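Local coordinates for protein ebony (Drosophila melanogaster, PDB 6DYM) that probably joins beta-alanine to amines such as dopamine and histamine, this chain being the atypical C-terminal condensation domain of the nonribosomal peptide synthetase Ebony, at residues K28-Q33 / T164-Q169; T42-I47 / S91-V96; F160-S165 / Q204-H209; N182-E187 / A200-R205. All coordinates share one frame; numbering follows the deposited sequence.

Contact 1: residues K28-Q33 / T164-Q169; sequences KADLEQ and TSPLTQ
Asp-30 reaches across from the loop before helix 41-58 to the residues that lead into helix 166-174. Its CB rests 3.3 Å from Thr-164 O. With CG anti to the carbonyl carbon (chi1 -59°), the carboxylate continues along the backbone of 164-166. CG still faces Thr-164 O, OD1 comes to 3.3 Å from Ser-165 CB, and OD2 stands 3.8 Å from CD of Pro-166. A water lies 3.0 Å from Thr-164 O and, more weakly, 3.4 Å from Asp-30 OD2, so it may bridge the two sides. Leu-31 crosses Thr-164 at about a right angle, its CD1 3.9 Å from Thr-164 CG2. Ser-165 is the N-cap residue, and its OG and Thr-168 OG1 share a hydrogen bond of 2.9 Å. The carbonyl of Asp-30 accepts from Gln-33 NE2 within the loop and from Gln-204. Putting an alanine at Asp-30 would probably leave Ser-165 CB and the Pro-166 ring without their neighbour and strip the water of one of its contacts. The charged end works mainly through van der Waals contact here, though a carboxylate beside the first turn of a helix is likely to be eased by the helix dipole.

Contact 2: residues T42-I47 / S91-V96; sequences TDYSDI and SKLLIV
Leu-93 supplies most of the apolar contact, pushing its CD1 methyl into the side of helix 41-58. That methyl lies over one face of the Tyr-44 ring, 4.0 Å from the centroid and 27° off the ring normal, a CH-pi contact in which the two side chains cross at about a right angle. The same CD1 meets Ile-47 CD1 at 3.7 Å and Asp-43 CB at 3.8 Å, while CD2 sits 4.0 Å from Tyr-44 CE1. The polar groups sit just before these in each chain. Asp-43 sets its carboxylate against Ser-91, with OD1 3.2 Å from Ser-91 CB, but its OD2 accepts from Leu-40 N, just ahead of its own helix. Ser-91 turns its hydroxyl back on its own chain: OG lies between the backbone N and the carbonyl carbon (chi1 54°), where it accepts from Leu-93 N at 3.3 Å. The hydroxyl of Tyr-44 is held by Glu-32, which fixes the far end of the ring that Leu-93 covers. What results is one helix's flank packed on the capped N-terminal end of another, joining helix 41-58 to helix 93-111 in a domain whose mixed sheet and strand order are those of the GNAT acyltransferase fold.

Contact 3: residues F160-S165 / Q204-H209; sequences FTTNTS and QRAIVH
Asn-163 and His-209 both hold CG anti to the carbonyl carbon, with chi1 of -72° and -84°, and this turns amide and imidazole toward each other on one face of the sheet. Asn-163 ND2 gives a hydrogen bond of 2.8 Å to His-209 ND1; the acceptor lies in the amide plane, but the donor is tilted from the ring plane, and the two planes stand 47° apart. Ile-207 CG2 lies against one face of that ring, toward its rim. The backbones form an antiparallel ladder. Thr-161 and His-209 exchange two bonds, His-209 N to Thr-161 O at 2.7 Å and Thr-161 N to His-209 O at 3.0 Å, and Asn-163 and Ile-207 make the next hydrogen-bonded pair. Between them Thr-162 and Val-208 form a non-hydrogen-bonded pair, where Thr-162 OG1 comes 3.8 Å from Val-208 CG2. Phe-160 CE1 meets the other branch, Val-208 CG1, at 3.5 Å. Beyond the ladder one water donates to both Thr-164 O and Arg-205 O and accepts from Gln-204 NE2. Helix 93-111 covers the Val-208 face, with Glu-104 binding Thr-162 OG1; helix 166-174 covers the other, its Asp-173 taking His-209 NE2. Strands 119-127 and 178-184 flank the pair.

Contact 4: residues N182-E187 / A200-R205; sequences NFQVNE and APDEQR
The Arg-205 guanidinium has Gln-184 on one face, whose CA stands 3.7 Å above the plane over its centre, and Asn-182 OD1 and Asp-202 O at its edge. NE points almost straight at Asn-182 OD1 (2.7 Å), and NH2 reaches Asn-182 O at 3.3 Å from above the carbonyl plane, a side-on grip with two nitrogens. NH1 is shared between the loop and the strand, giving to Asp-202 O at 3.1 Å and to Gln-184 OE1. The chain bends at chi2 and chi3, which lays the group over strand 178-184. Swapping in a methionine would probably leave Asn-182 OD1 and Asp-202 O without their donor and take from Gln-184 OE1 its bond to NH1. This is where antiparallel strands 178-184 and 205-212 part: the first runs into a 3-10 turn, and the second is entered from a type I turn, Pro-201 to Gln-204. Val-185 N still bonds Gln-204 O where they part, and Val-185 CG2 packs on Gln-204 CG at 3.7 Å. The buried Asn-186 amide is pinned at both ends: ND2 gives to Ala-200 O at 2.9 Å and to the anti side of Asp-202 OD1 at 2.8 Å, while its OD1 receives Gln-184 NE2 on a lone pair.

Gln-204 ties three of the contacts together: belonging to both contact 3 and contact 4, it sends NE2 to Asp-30 O of contact 1 at 2.7 Å. Gln-169 of contact 1 adds bonds from its NE2 to Asn-163 O (2.8 Å) and Arg-205 O (2.9 Å). Contacts 3 and 4 continue one sheet, with Ala-206 N 2.8 Å from Phe-183 O. Contact 2 stands apart, its centre about 19 Å from that of contact 3 and 21 Å from that of contact 4, but Glu-32 OE2 meets Tyr-44 OH at 2.6 Å and links it to contact 1. In GNAT relatives the acyl donor's pantetheine arm lies where strands equivalent to 119-127 and 158-163 splay, so contact 3 probably borders that cleft.

Contact 1: residues K28-Q33 / T164-Q169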
loop_
_atom_site.group_PDB
_atom_site.type_symbol
_atom_site.label_atom_id
_atom_site.label_comp_id
_atom_site.label_asym_id
_atom_site.label_seq_id
_atom_site.Cartn_x
_atom_site.Cartn_y
_atom_site.Cartn_z
ATOM N N LYS A 28 6.475 12.240 2.304
ATOM C CA LYS A 28 7.093 11.109 2.991
ATOM C C LYS A 28 7.484 9.980 2.042
ATOM O O LYS A 28 8.473 9.288 2.308
ATOM C CB LYS A 28 6.150 10.540 4.060
ATOM C CG LYS A 28 5.434 11.550 4.986
ATOM C CD LYS A 28 6.234 12.811 5.305
ATOM C CE LYS A 28 5.301 13.955 5.726
ATOM N NZ LYS A 28 4.038 13.962 4.924
ATOM N N ALA A 29 6.764 9.803 0.937
ATOM C CA ALA A 29 6.912 8.594 0.135
ATOM C C ALA A 29 8.270 8.534 -0.563
ATOM O O ALA A 29 8.769 9.531 -1.096
ATOM C CB ALA A 29 5.785 8.502 -0.887
ATOM N N ASP A 30 8.861 7.337 -0.572
ATOM C CA ASP A 30 10.234 7.184 -1.035
ATOM C C ASP A 30 10.368 7.342 -2.545
ATOM O O ASP A 30 11.443 7.717 -3.018
ATOM C CB ASP A 30 10.776 5.829 -0.580
ATOM C CG ASP A 30 10.755 5.674 0.938
ATOM O OD1 ASP A 30 9.650 5.546 1.513
ATOM O OD2 ASP A 30 11.844 5.688 1.553
ATOM N N LEU A 31 9.307 7.086 -3.308
ATOM C CA LEU A 31 9.372 7.244 -4.757
ATOM C C LEU A 31 8.985 8.649 -5.203
ATOM O O LEU A 31 9.661 9.234 -6.055
ATOM C CB LEU A 31 8.460 6.222 -5.436
ATOM C CG LEU A 31 8.916 4.770 -5.342
ATOM C CD1 LEU A 31 7.876 3.870 -5.986
ATOM C CD2 LEU A 31 10.284 4.586 -5.998
ATOM N N GLU A 32 7.911 9.204 -4.634
ATOM C CA GLU A 32 7.429 10.517 -5.048
ATOM C C GLU A 32 8.397 11.642 -4.706
ATOM O O GLU A 32 8.319 12.707 -5.327
ATOM C CB GLU A 32 6.071 10.807 -4.409
ATOM C CG GLU A 32 4.960 9.912 -4.905
ATOM C CD GLU A 32 4.749 8.695 -4.025
ATOM O OE1 GLU A 32 5.685 7.875 -3.897
ATOM O OE2 GLU A 32 3.643 8.558 -3.460
ATOM N N GLN A 33 9.296 11.440 -3.736
ATOM C CA GLN A 33 10.256 12.489 -3.404
ATOM C C GLN A 33 11.164 12.804 -4.583
ATOM O O GLN A 33 11.699 13.914 -4.676
ATOM C CB GLN A 33 11.092 12.083 -2.191
ATOM C CG GLN A 33 12.044 10.935 -2.464
ATOM C CD GLN A 33 12.873 10.549 -1.251
ATOM O OE1 GLN A 33 13.387 11.407 -0.533
ATOM N NE2 GLN A 33 12.992 9.251 -1.011
ATOM N N THR A 164 8.152 -0.206 -0.672
ATOM C CA THR A 164 9.045 0.811 -1.197
ATOM C C THR A 164 9.736 1.618 -0.112
ATOM O O THR A 164 10.472 2.556 -0.436
ATOM C CB THR A 164 8.276 1.758 -2.124
ATOM O OG1 THR A 164 7.174 2.321 -1.403
ATOM C CG2 THR A 164 7.750 1.003 -3.347
ATOM N N SER A 165 9.522 1.293 1.160
ATOM C CA SER A 165 10.248 1.952 2.230
ATOM C C SER A 165 11.024 0.917 3.035
ATOM O O SER A 165 10.621 -0.249 3.105
ATOM C CB SER A 165 9.307 2.733 3.160
ATOM O OG SER A 165 8.696 1.881 4.113
ATOM N N PRO A 166 12.153 1.304 3.633
ATOM C CA PRO A 166 12.943 0.312 4.383
ATOM C C PRO A 166 12.158 -0.353 5.503
ATOM O O PRO A 166 12.326 -1.555 5.739
ATOM C CB PRO A 166 14.129 1.136 4.907
ATOM C CG PRO A 166 14.228 2.306 3.965
ATOM C CD PRO A 166 12.820 2.616 3.560
ATOM N N LEU A 167 11.270 0.384 6.173
ATOM C CA LEU A 167 10.532 -0.190 7.295
ATOM C C LEU A 167 9.507 -1.213 6.818
ATOM O O LEU A 167 9.363 -2.284 7.418
ATOM C CB LEU A 167 9.846 0.919 8.096
ATOM C CG LEU A 167 8.907 0.472 9.222
ATOM C CD1 LEU A 167 9.635 -0.423 10.228
ATOM C CD2 LEU A 167 8.306 1.683 9.920
ATOM N N THR A 168 8.758 -0.891 5.755
ATOM C CA THR A 168 7.779 -1.854 5.254
ATOM C C THR A 168 8.466 -3.067 4.642
ATOM O O THR A 168 7.945 -4.183 4.739
ATOM C CB THR A 168 6.840 -1.207 4.229
ATOM O OG1 THR A 168 7.602 -0.604 3.175
ATOM C CG2 THR A 168 5.959 -0.147 4.898
ATOM N N GLN A 169 9.629 -2.868 4.017
ATOM C CA GLN A 169 10.384 -3.995 3.473
ATOM C C GLN A 169 10.878 -4.917 4.580
ATOM O O GLN A 169 10.784 -6.144 4.461
ATOM C CB GLN A 169 11.563 -3.487 2.643
ATOM C CG GLN A 169 11.138 -2.759 1.365
ATOM C CD GLN A 169 12.261 -1.951 0.750
ATOM O OE1 GLN A 169 13.347 -1.841 1.326
ATOM N NE2 GLN A 169 12.000 -1.355 -0.416
HETATM O O HOH W 1 13.333 3.012 0.151
#

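Contact 2: residues T42-I47 / S91-V96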
loop_
_atom_site.group_PDB
_atom_site.type_symbol
_atom_site.label_atom_id
_atom_site.label_comp_id
_atom_site.label_asym_id
_atom_site.label_seq_id
_atom_site.Cartn_x
_atom_site.Cartn_y
_atom_site.Cartn_z
ATOM N N THR A 42 -3.611 16.681 -3.228
ATOM C CA THR A 42 -4.848 16.294 -3.895
ATOM C C THR A 42 -4.635 15.165 -4.893
ATOM O O THR A 42 -5.606 14.503 -5.272
ATOM C CB THR A 42 -5.485 17.502 -4.595
ATOM O OG1 THR A 42 -4.626 17.965 -5.647
ATOM C CG2 THR A 42 -5.724 18.627 -3.597
ATOM N N ASP A 43 -3.394 14.925 -5.325
ATOM C CA ASP A 43 -3.138 13.789 -6.205
ATOM C C ASP A 43 -3.491 12.477 -5.516
ATOM O O ASP A 43 -4.023 11.556 -6.146
ATOM C CB ASP A 43 -1.677 13.787 -6.658
ATOM C CG ASP A 43 -1.291 15.063 -7.393
ATOM O OD1 ASP A 43 -2.124 15.573 -8.171
ATOM O OD2 ASP A 43 -0.153 15.551 -7.202
ATOM N N TYR A 44 -3.219 12.379 -4.213
ATOM C CA TYR A 44 -3.584 11.177 -3.473
ATOM C C TYR A 44 -5.081 11.134 -3.186
ATOM O O TYR A 44 -5.729 10.102 -3.388
ATOM C CB TYR A 44 -2.791 11.101 -2.170
ATOM C CG TYR A 44 -1.290 11.060 -2.348
ATOM C CD1 TYR A 44 -0.643 9.887 -2.729
ATOM C CD2 TYR A 44 -0.518 12.194 -2.127
ATOM C CE1 TYR A 44 0.735 9.850 -2.885
ATOM C CE2 TYR A 44 0.854 12.166 -2.282
ATOM C CZ TYR A 44 1.476 10.994 -2.660
ATOM O OH TYR A 44 2.844 10.976 -2.808
ATOM N N SER A 45 -5.649 12.247 -2.714
ATOM C CA SER A 45 -7.063 12.249 -2.358
ATOM C C SER A 45 -7.958 12.081 -3.581
ATOM O O SER A 45 -9.033 11.478 -3.477
ATOM C CB SER A 45 -7.415 13.530 -1.599
ATOM O OG SER A 45 -7.186 14.681 -2.391
ATOM N N ASP A 46 -7.533 12.592 -4.744
ATOM C CA ASP A 46 -8.316 12.404 -5.960
ATOM C C ASP A 46 -8.435 10.927 -6.312
ATOM O O ASP A 46 -9.514 10.457 -6.694
ATOM C CB ASP A 46 -7.690 13.175 -7.125
ATOM C CG ASP A 46 -7.949 14.674 -7.049
ATOM O OD1 ASP A 46 -8.638 15.127 -6.108
ATOM O OD2 ASP A 46 -7.450 15.406 -7.930
ATOM N N ILE A 47 -7.334 10.181 -6.189
ATOM C CA ILE A 47 -7.366 8.748 -6.477
ATOM C C ILE A 47 -8.285 8.030 -5.493
ATOM O O ILE A 47 -9.104 7.187 -5.881
ATOM C CB ILE A 47 -5.941 8.162 -6.447
ATOM C CG1 ILE A 47 -5.153 8.595 -7.687
ATOM C CG2 ILE A 47 -5.986 6.647 -6.344
ATOM C CD1 ILE A 47 -3.643 8.510 -7.518
ATOM N N SER A 91 -1.821 13.116 -12.403
ATOM C CA SER A 91 -0.584 13.689 -11.898
ATOM C C SER A 91 0.626 12.853 -12.304
ATOM O O SER A 91 0.527 11.864 -13.036
ATOM C CB SER A 91 -0.647 13.803 -10.381
ATOM O OG SER A 91 -0.963 12.545 -9.802
ATOM N N LYS A 92 1.792 13.268 -11.800
ATOM C CA LYS A 92 3.008 12.476 -11.916
ATOM C C LYS A 92 2.916 11.166 -11.146
ATOM O O LYS A 92 3.784 10.304 -11.322
ATOM C CB LYS A 92 4.213 13.284 -11.418
ATOM C CG LYS A 92 4.673 14.391 -12.361
ATOM C CD LYS A 92 5.639 15.346 -11.659
ATOM C CE LYS A 92 6.856 15.657 -12.525
ATOM N NZ LYS A 92 7.812 16.593 -11.854
ATOM N N LEU A 93 1.891 10.997 -10.299
ATOM C CA LEU A 93 1.676 9.727 -9.614
ATOM C C LEU A 93 1.490 8.571 -10.587
ATOM O O LEU A 93 1.708 7.415 -10.208
ATOM C CB LEU A 93 0.458 9.820 -8.691
ATOM C CG LEU A 93 0.710 10.417 -7.308
ATOM C CD1 LEU A 93 -0.490 10.197 -6.400
ATOM C CD2 LEU A 93 1.955 9.803 -6.712
ATOM N N LEU A 94 1.085 8.856 -11.829
ATOM C CA LEU A 94 0.969 7.801 -12.828
ATOM C C LEU A 94 2.306 7.113 -13.067
ATOM O O LEU A 94 2.347 5.906 -13.320
ATOM C CB LEU A 94 0.424 8.376 -14.135
ATOM C CG LEU A 94 0.318 7.409 -15.317
ATOM C CD1 LEU A 94 -0.710 6.328 -15.023
ATOM C CD2 LEU A 94 -0.030 8.156 -16.601
ATOM N N ILE A 95 3.406 7.863 -12.993
ATOM C CA ILE A 95 4.727 7.258 -13.115
ATOM C C ILE A 95 4.951 6.246 -11.999
ATOM O O ILE A 95 5.512 5.165 -12.226
ATOM C CB ILE A 95 5.812 8.348 -13.121
ATOM C CG1 ILE A 95 5.575 9.322 -14.280
ATOM C CG2 ILE A 95 7.202 7.717 -13.200
ATOM C CD1 ILE A 95 6.610 10.420 -14.378
ATOM N N VAL A 96 4.512 6.573 -10.779
ATOM C CA VAL A 96 4.644 5.641 -9.657
ATOM C C VAL A 96 3.856 4.365 -9.928
ATOM O O VAL A 96 4.364 3.251 -9.757
ATOM C CB VAL A 96 4.197 6.306 -8.342
ATOM C CG1 VAL A 96 4.150 5.279 -7.228
ATOM C CG2 VAL A 96 5.142 7.434 -7.971
#

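Contact 3: residues F160-S165 / Q204-H209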
loop_
_atom_site.group_PDB
_atom_site.type_symbol
_atom_site.label_atom_id
_atom_site.label_comp_id
_atom_site.label_asym_id
_atom_site.label_seq_id
_atom_site.Cartn_x
_atom_site.Cartn_y
_atom_site.Cartn_z
ATOM N N PHE A 160 -0.025 -10.091 -1.549
ATOM C CA PHE A 160 0.886 -9.598 -2.574
ATOM C C PHE A 160 1.043 -8.095 -2.400
ATOM O O PHE A 160 0.042 -7.381 -2.287
ATOM C CB PHE A 160 0.308 -9.939 -3.952
ATOM C CG PHE A 160 1.203 -9.629 -5.110
ATOM C CD1 PHE A 160 2.451 -10.213 -5.220
ATOM C CD2 PHE A 160 0.763 -8.793 -6.131
ATOM C CE1 PHE A 160 3.261 -9.945 -6.315
ATOM C CE2 PHE A 160 1.565 -8.523 -7.223
ATOM C CZ PHE A 160 2.819 -9.100 -7.313
ATOM N N THR A 161 2.286 -7.613 -2.365
ATOM C CA THR A 161 2.512 -6.181 -2.198
ATOM C C THR A 161 3.924 -5.819 -2.650
ATOM O O THR A 161 4.832 -6.657 -2.626
ATOM C CB THR A 161 2.289 -5.746 -0.739
ATOM O OG1 THR A 161 2.484 -4.331 -0.618
ATOM C CG2 THR A 161 3.243 -6.470 0.205
ATOM N N THR A 162 4.092 -4.566 -3.085
ATOM C CA THR A 162 5.412 -3.997 -3.350
ATOM C C THR A 162 5.743 -3.014 -2.236
ATOM O O THR A 162 5.012 -2.042 -2.024
ATOM C CB THR A 162 5.477 -3.289 -4.704
ATOM O OG1 THR A 162 5.103 -4.197 -5.740
ATOM C CG2 THR A 162 6.894 -2.796 -4.982
ATOM N N ASN A 163 6.839 -3.263 -1.535
ATOM C CA ASN A 163 7.237 -2.428 -0.413
ATOM C C ASN A 163 8.364 -1.507 -0.854
ATOM O O ASN A 163 9.397 -1.968 -1.355
ATOM C CB ASN A 163 7.635 -3.294 0.777
ATOM C CG ASN A 163 6.434 -3.953 1.409
ATOM O OD1 ASN A 163 5.465 -3.282 1.756
ATOM N ND2 ASN A 163 6.472 -5.270 1.530
ATOM N N THR A 164 8.152 -0.206 -0.672
ATOM C CA THR A 164 9.045 0.811 -1.197
ATOM C C THR A 164 9.736 1.618 -0.112
ATOM O O THR A 164 10.472 2.556 -0.436
ATOM C CB THR A 164 8.276 1.758 -2.124
ATOM O OG1 THR A 164 7.174 2.321 -1.403
ATOM C CG2 THR A 164 7.750 1.003 -3.347
ATOM N N SER A 165 9.522 1.293 1.160
ATOM C CA SER A 165 10.248 1.952 2.230
ATOM C C SER A 165 11.024 0.917 3.035
ATOM O O SER A 165 10.621 -0.249 3.105
ATOM C CB SER A 165 9.307 2.733 3.160
ATOM O OG SER A 165 8.696 1.881 4.113
ATOM N N GLN A 204 18.222 2.410 -2.528
ATOM C CA GLN A 204 16.766 2.459 -2.461
ATOM C C GLN A 204 16.187 1.395 -3.383
ATOM O O GLN A 204 16.393 1.440 -4.603
ATOM C CB GLN A 204 16.229 3.835 -2.837
ATOM C CG GLN A 204 14.706 3.881 -2.775
ATOM C CD GLN A 204 14.140 5.269 -2.969
ATOM O OE1 GLN A 204 14.872 6.258 -2.960
ATOM N NE2 GLN A 204 12.824 5.352 -3.147
ATOM N N ARG A 205 15.449 0.454 -2.798
ATOM C CA ARG A 205 14.873 -0.667 -3.521
ATOM C C ARG A 205 13.352 -0.564 -3.562
ATOM O O ARG A 205 12.725 0.130 -2.758
ATOM C CB ARG A 205 15.276 -2.004 -2.880
ATOM C CG ARG A 205 16.651 -1.989 -2.221
ATOM C CD ARG A 205 17.744 -1.772 -3.257
ATOM N NE ARG A 205 17.759 -2.842 -4.249
ATOM C CZ ARG A 205 18.637 -2.935 -5.242
ATOM N NH1 ARG A 205 19.581 -2.019 -5.380
ATOM N NH2 ARG A 205 18.569 -3.947 -6.095
ATOM N N ALA A 206 12.773 -1.245 -4.544
ATOM C CA ALA A 206 11.367 -1.624 -4.541
ATOM C C ALA A 206 11.345 -3.141 -4.488
ATOM O O ALA A 206 11.966 -3.800 -5.330
ATOM C CB ALA A 206 10.633 -1.109 -5.780
ATOM N N ILE A 207 10.672 -3.695 -3.486
ATOM C CA ILE A 207 10.714 -5.127 -3.235
ATOM C C ILE A 207 9.306 -5.680 -3.377
ATOM O O ILE A 207 8.373 -5.197 -2.720
ATOM C CB ILE A 207 11.305 -5.449 -1.854
ATOM C CG1 ILE A 207 12.677 -4.772 -1.720
ATOM C CG2 ILE A 207 11.423 -6.951 -1.686
ATOM C CD1 ILE A 207 13.535 -5.291 -0.598
ATOM N N VAL A 208 9.159 -6.681 -4.242
ATOM C CA VAL A 208 7.885 -7.361 -4.461
ATOM C C VAL A 208 7.813 -8.547 -3.510
ATOM O O VAL A 208 8.673 -9.435 -3.543
ATOM C CB VAL A 208 7.736 -7.808 -5.925
ATOM C CG1 VAL A 208 6.428 -8.558 -6.126
ATOM C CG2 VAL A 208 7.784 -6.603 -6.846
ATOM N N HIS A 209 6.785 -8.561 -2.664
ATOM C CA HIS A 209 6.667 -9.515 -1.571
ATOM C C HIS A 209 5.403 -10.347 -1.723
ATOM O O HIS A 209 4.351 -9.839 -2.120
ATOM C CB HIS A 209 6.640 -8.801 -0.213
ATOM C CG HIS A 209 7.994 -8.474 0.328
ATOM N ND1 HIS A 209 8.373 -7.191 0.665
ATOM C CD2 HIS A 209 9.055 -9.266 0.615
ATOM C CE1 HIS A 209 9.609 -7.207 1.133
ATOM N NE2 HIS A 209 10.047 -8.454 1.110
HETATM O O HOH W 2 11.609 2.729 -2.951
#

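Contact 4: residues N182-E187 / A200-R205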
loop_
_atom_site.group_PDB
_atom_site.type_symbol
_atom_site.label_atom_id
_atom_site.label_comp_id
_atom_site.label_asym_id
_atom_site.label_seq_id
_atom_site.Cartn_x
_atom_site.Cartn_y
_atom_site.Cartn_z
ATOM N N ASN A 182 13.752 -7.723 -6.227
ATOM C CA ASN A 182 14.414 -6.660 -5.477
ATOM C C ASN A 182 14.989 -5.706 -6.513
ATOM O O ASN A 182 16.104 -5.904 -6.997
ATOM C CB ASN A 182 15.496 -7.219 -4.545
ATOM C CG ASN A 182 16.144 -6.146 -3.692
ATOM O OD1 ASN A 182 16.127 -4.962 -4.035
ATOM N ND2 ASN A 182 16.710 -6.555 -2.565
ATOM N N PHE A 183 14.238 -4.664 -6.846
ATOM C CA PHE A 183 14.606 -3.797 -7.955
ATOM C C PHE A 183 15.208 -2.491 -7.457
ATOM O O PHE A 183 14.698 -1.873 -6.518
ATOM C CB PHE A 183 13.404 -3.504 -8.852
ATOM C CG PHE A 183 13.785 -2.939 -10.193
ATOM C CD1 PHE A 183 14.164 -3.777 -11.230
ATOM C CD2 PHE A 183 13.785 -1.571 -10.411
ATOM C CE1 PHE A 183 14.526 -3.255 -12.463
ATOM C CE2 PHE A 183 14.149 -1.045 -11.641
ATOM C CZ PHE A 183 14.521 -1.888 -12.663
ATOM N N GLN A 184 16.292 -2.075 -8.108
ATOM C CA GLN A 184 16.951 -0.801 -7.832
ATOM C C GLN A 184 16.169 0.314 -8.520
ATOM O O GLN A 184 16.151 0.394 -9.752
ATOM C CB GLN A 184 18.395 -0.858 -8.322
ATOM C CG GLN A 184 19.297 0.266 -7.845
ATOM C CD GLN A 184 20.742 0.019 -8.221
ATOM O OE1 GLN A 184 21.318 -1.009 -7.864
ATOM N NE2 GLN A 184 21.333 0.952 -8.959
ATOM N N VAL A 185 15.548 1.196 -7.730
ATOM C CA VAL A 185 14.565 2.117 -8.298
ATOM C C VAL A 185 15.215 3.137 -9.232
ATOM O O VAL A 185 14.552 3.651 -10.141
ATOM C CB VAL A 185 13.747 2.808 -7.186
ATOM C CG1 VAL A 185 13.235 1.780 -6.179
ATOM C CG2 VAL A 185 14.557 3.893 -6.498
ATOM N N ASN A 186 16.506 3.442 -9.057
ATOM C CA ASN A 186 17.127 4.419 -9.953
ATOM C C ASN A 186 17.496 3.836 -11.313
ATOM O O ASN A 186 18.041 4.562 -12.151
ATOM C CB ASN A 186 18.360 5.074 -9.298
ATOM C CG ASN A 186 19.517 4.107 -9.052
ATOM O OD1 ASN A 186 19.645 3.067 -9.697
ATOM N ND2 ASN A 186 20.375 4.465 -8.099
ATOM N N GLU A 187 17.212 2.559 -11.558
ATOM C CA GLU A 187 17.417 1.966 -12.871
ATOM C C GLU A 187 16.144 1.925 -13.712
ATOM O O GLU A 187 16.210 1.543 -14.885
ATOM C CB GLU A 187 17.979 0.544 -12.724
ATOM C CG GLU A 187 19.284 0.474 -11.936
ATOM C CD GLU A 187 20.521 0.575 -12.810
ATOM O OE1 GLU A 187 21.590 0.091 -12.378
ATOM O OE2 GLU A 187 20.427 1.130 -13.928
ATOM N N ALA A 200 17.867 8.818 -7.037
ATOM C CA ALA A 200 17.821 8.069 -5.791
ATOM C C ALA A 200 19.124 7.293 -5.591
ATOM O O ALA A 200 19.780 6.906 -6.561
ATOM C CB ALA A 200 16.632 7.111 -5.791
ATOM N N PRO A 201 19.527 7.057 -4.341
ATOM C CA PRO A 201 20.740 6.267 -4.106
ATOM C C PRO A 201 20.555 4.833 -4.576
ATOM O O PRO A 201 19.436 4.327 -4.689
ATOM C CB PRO A 201 20.930 6.338 -2.585
ATOM C CG PRO A 201 19.567 6.638 -2.052
ATOM C CD PRO A 201 18.910 7.511 -3.083
ATOM N N ASP A 202 21.682 4.174 -4.857
ATOM C CA ASP A 202 21.644 2.782 -5.295
ATOM C C ASP A 202 20.954 1.882 -4.283
ATOM O O ASP A 202 20.421 0.832 -4.659
ATOM C CB ASP A 202 23.061 2.267 -5.553
ATOM C CG ASP A 202 23.616 2.724 -6.885
ATOM O OD1 ASP A 202 23.016 3.627 -7.502
ATOM O OD2 ASP A 202 24.657 2.186 -7.314
ATOM N N GLU A 203 20.932 2.284 -3.015
ATOM C CA GLU A 203 20.413 1.456 -1.941
ATOM C C GLU A 203 18.898 1.505 -1.821
ATOM O O GLU A 203 18.330 0.706 -1.067
ATOM C CB GLU A 203 21.055 1.879 -0.613
ATOM C CG GLU A 203 22.568 1.613 -0.537
ATOM C CD GLU A 203 23.409 2.558 -1.400
ATOM O OE1 GLU A 203 23.000 3.725 -1.590
ATOM O OE2 GLU A 203 24.479 2.128 -1.893
ATOM N N GLN A 204 18.222 2.410 -2.528
ATOM C CA GLN A 204 16.766 2.459 -2.461
ATOM C C GLN A 204 16.187 1.395 -3.383
ATOM O O GLN A 204 16.393 1.440 -4.603
ATOM C CB GLN A 204 16.229 3.835 -2.837
ATOM C CG GLN A 204 14.706 3.881 -2.775
ATOM C CD GLN A 204 14.140 5.269 -2.969
ATOM O OE1 GLN A 204 14.872 6.258 -2.960
ATOM N NE2 GLN A 204 12.824 5.352 -3.147
ATOM N N ARG A 205 15.449 0.454 -2.798
ATOM C CA ARG A 205 14.873 -0.667 -3.521
ATOM C C ARG A 205 13.352 -0.564 -3.562
ATOM O O ARG A 205 12.725 0.130 -2.758
ATOM C CB ARG A 205 15.276 -2.004 -2.880
ATOM C CG ARG A 205 16.651 -1.989 -2.221
ATOM C CD ARG A 205 17.744 -1.772 -3.257
ATOM N NE ARG A 205 17.759 -2.842 -4.249
ATOM C CZ ARG A 205 18.637 -2.935 -5.242
ATOM N NH1 ARG A 205 19.581 -2.019 -5.380
ATOM N NH2 ARG A 205 18.569 -3.947 -6.095
HETATM O O HOH W 3 24.235 -0.038 -9.953
HETATM O O HOH W 4 17.877 3.070 -6.511
#